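Putative transcriptional regulator (Salmonella typhimurium, PDB 1YYV) probably binds DNA as a winged helix-turn-helix transcription factor of the HxlR family, although its own regulatory role has not been established. Local coordinates at residues 46-51 and 92-97. Sequence-based numbering, arbitrary orientation.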
# COMPACT_ATOMS: atom_id res chain seq x y z
N ASP A 46 5.29 -7.77 -16.38
CA ASP A 46 5.77 -8.74 -17.36
C ASP A 46 5.05 -8.71 -18.70
O ASP A 46 5.56 -9.26 -19.67
CB ASP A 46 5.71 -10.15 -16.79
CG ASP A 46 6.43 -10.28 -15.47
OD1 ASP A 46 7.58 -9.78 -15.35
OD2 ASP A 46 5.85 -10.90 -14.54
N GLY A 47 3.88 -8.08 -18.77
CA GLY A 47 3.12 -8.00 -20.01
C GLY A 47 1.67 -8.40 -19.79
O GLY A 47 1.24 -8.65 -18.66
N THR A 48 0.92 -8.45 -20.89
CA THR A 48 -0.47 -8.89 -20.88
C THR A 48 -0.66 -10.27 -20.22
O THR A 48 0.14 -11.17 -20.44
CB THR A 48 -1.04 -8.88 -22.30
OG1 THR A 48 -0.85 -7.58 -22.84
CG2 THR A 48 -2.52 -9.18 -22.30
N HIS A 49 -1.69 -10.38 -19.37
CA HIS A 49 -2.14 -11.63 -18.76
C HIS A 49 -3.62 -11.70 -18.99
O HIS A 49 -4.30 -10.66 -18.97
CB HIS A 49 -1.96 -11.58 -17.25
CG HIS A 49 -0.54 -11.69 -16.81
ND1 HIS A 49 0.43 -10.77 -17.16
CD2 HIS A 49 0.08 -12.61 -16.04
CE1 HIS A 49 1.59 -11.13 -16.64
NE2 HIS A 49 1.41 -12.25 -15.97
N ARG A 50 -4.12 -12.93 -19.20
CA ARG A 50 -5.54 -13.24 -19.21
C ARG A 50 -5.96 -13.39 -17.77
O ARG A 50 -5.11 -13.60 -16.88
CB ARG A 50 -5.82 -14.51 -20.02
CG ARG A 50 -5.11 -14.50 -21.38
CD ARG A 50 -5.66 -15.46 -22.39
NE ARG A 50 -4.95 -16.73 -22.36
CZ ARG A 50 -4.76 -17.53 -23.40
NH1 ARG A 50 -5.19 -17.21 -24.61
NH2 ARG A 50 -4.11 -18.66 -23.22
N PHE A 51 -7.26 -13.27 -17.51
CA PHE A 51 -7.80 -13.52 -16.18
C PHE A 51 -7.26 -14.80 -15.57
O PHE A 51 -6.93 -14.81 -14.39
CB PHE A 51 -9.33 -13.55 -16.21
CG PHE A 51 -9.97 -13.56 -14.84
CD1 PHE A 51 -10.41 -12.37 -14.26
CD2 PHE A 51 -10.15 -14.76 -14.13
CE1 PHE A 51 -11.03 -12.36 -13.01
CE2 PHE A 51 -10.76 -14.76 -12.87
CZ PHE A 51 -11.20 -13.55 -12.31
N GLU A 92 -8.21 -10.28 -21.43
CA GLU A 92 -6.82 -9.93 -21.18
C GLU A 92 -6.65 -8.55 -20.57
O GLU A 92 -7.39 -7.61 -20.92
CB GLU A 92 -6.01 -10.01 -22.48
CG GLU A 92 -5.35 -11.35 -22.63
CD GLU A 92 -5.10 -11.70 -24.05
OE1 GLU A 92 -4.55 -10.84 -24.74
OE2 GLU A 92 -5.47 -12.85 -24.48
N TYR A 93 -5.64 -8.45 -19.70
CA TYR A 93 -5.29 -7.26 -18.91
C TYR A 93 -3.86 -6.84 -19.14
O TYR A 93 -2.96 -7.66 -19.12
CB TYR A 93 -5.46 -7.55 -17.39
CG TYR A 93 -6.88 -7.90 -17.04
CD1 TYR A 93 -7.83 -6.91 -16.85
CD2 TYR A 93 -7.29 -9.22 -16.99
CE1 TYR A 93 -9.16 -7.22 -16.59
CE2 TYR A 93 -8.62 -9.55 -16.73
CZ TYR A 93 -9.54 -8.54 -16.53
OH TYR A 93 -10.86 -8.83 -16.25
N SER A 94 -3.65 -5.55 -19.33
CA SER A 94 -2.32 -4.97 -19.28
C SER A 94 -2.39 -3.60 -18.59
O SER A 94 -3.49 -3.06 -18.38
CB SER A 94 -1.73 -4.83 -20.68
OG SER A 94 -2.62 -4.10 -21.52
N LEU A 95 -1.22 -3.04 -18.30
CA LEU A 95 -1.09 -1.72 -17.71
C LEU A 95 -1.16 -0.60 -18.74
O LEU A 95 -0.58 -0.68 -19.82
CB LEU A 95 0.25 -1.57 -16.97
CG LEU A 95 0.57 -2.54 -15.85
CD1 LEU A 95 2.03 -2.51 -15.61
CD2 LEU A 95 -0.22 -2.21 -14.57
N THR A 96 -1.88 0.45 -18.38
CA THR A 96 -1.85 1.70 -19.08
C THR A 96 -0.52 2.40 -18.72
O THR A 96 0.18 1.96 -17.79
CB THR A 96 -3.06 2.54 -18.68
OG1 THR A 96 -2.96 2.87 -17.29
CG2 THR A 96 -4.37 1.76 -18.95
N PRO A 97 -0.15 3.47 -19.46
CA PRO A 97 0.98 4.32 -18.99
C PRO A 97 0.83 4.82 -17.55
O PRO A 97 1.80 4.78 -16.79
CB PRO A 97 0.97 5.50 -19.97
CG PRO A 97 0.42 4.88 -21.24
CD PRO A 97 -0.67 3.93 -20.76
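His49 and Tyr93 face each other as an antiparallel hydrogen-bonded pair, a compact example of how a very short strand can be fixed to the edge of a winged-helix sheet. Two backbone bonds join them: His49 N gives its hydrogen to Tyr93 O (3.0 Å), and Tyr93 N returns one to His49 O (2.7 Å). CA-H...O contacts from Thr48 and Glu92 supplement them. From within the strand the imidazole of His49 reaches back to the preceding loop, ND1 bonding Gly47 O at 2.7 Å with the oxygen in the ring plane.

On the side of Arg50 and Glu92, methylene contacts are joined by the carboxylate oxygen Glu92 OE2, 3.3 Å from Arg50 CD. The two chains run side by side, Arg50 CG 3.4 Å from Glu92 CG, while Thr48 CG2 meets Glu92 CG at 3.6 Å, crossing at about a right angle. In the conformer modelled, Arg50 NH1 is 4.4 Å from Glu92 OE2, beyond a salt bridge.

On the Tyr93 side, its ring edge approaches the backbone N of Phe51, whose CG, anti to the backbone N (chi1 -170°), lets CD1 lie near Tyr93 OH.

Strand 90-95 is central, between 49-50 and 79-84; Phe51 and Tyr93 both rest on Leu70 of helix 66-76, and helix 51-55 begins at Phe51, straight after strand 49-50, with Arg50 at its N-cap position.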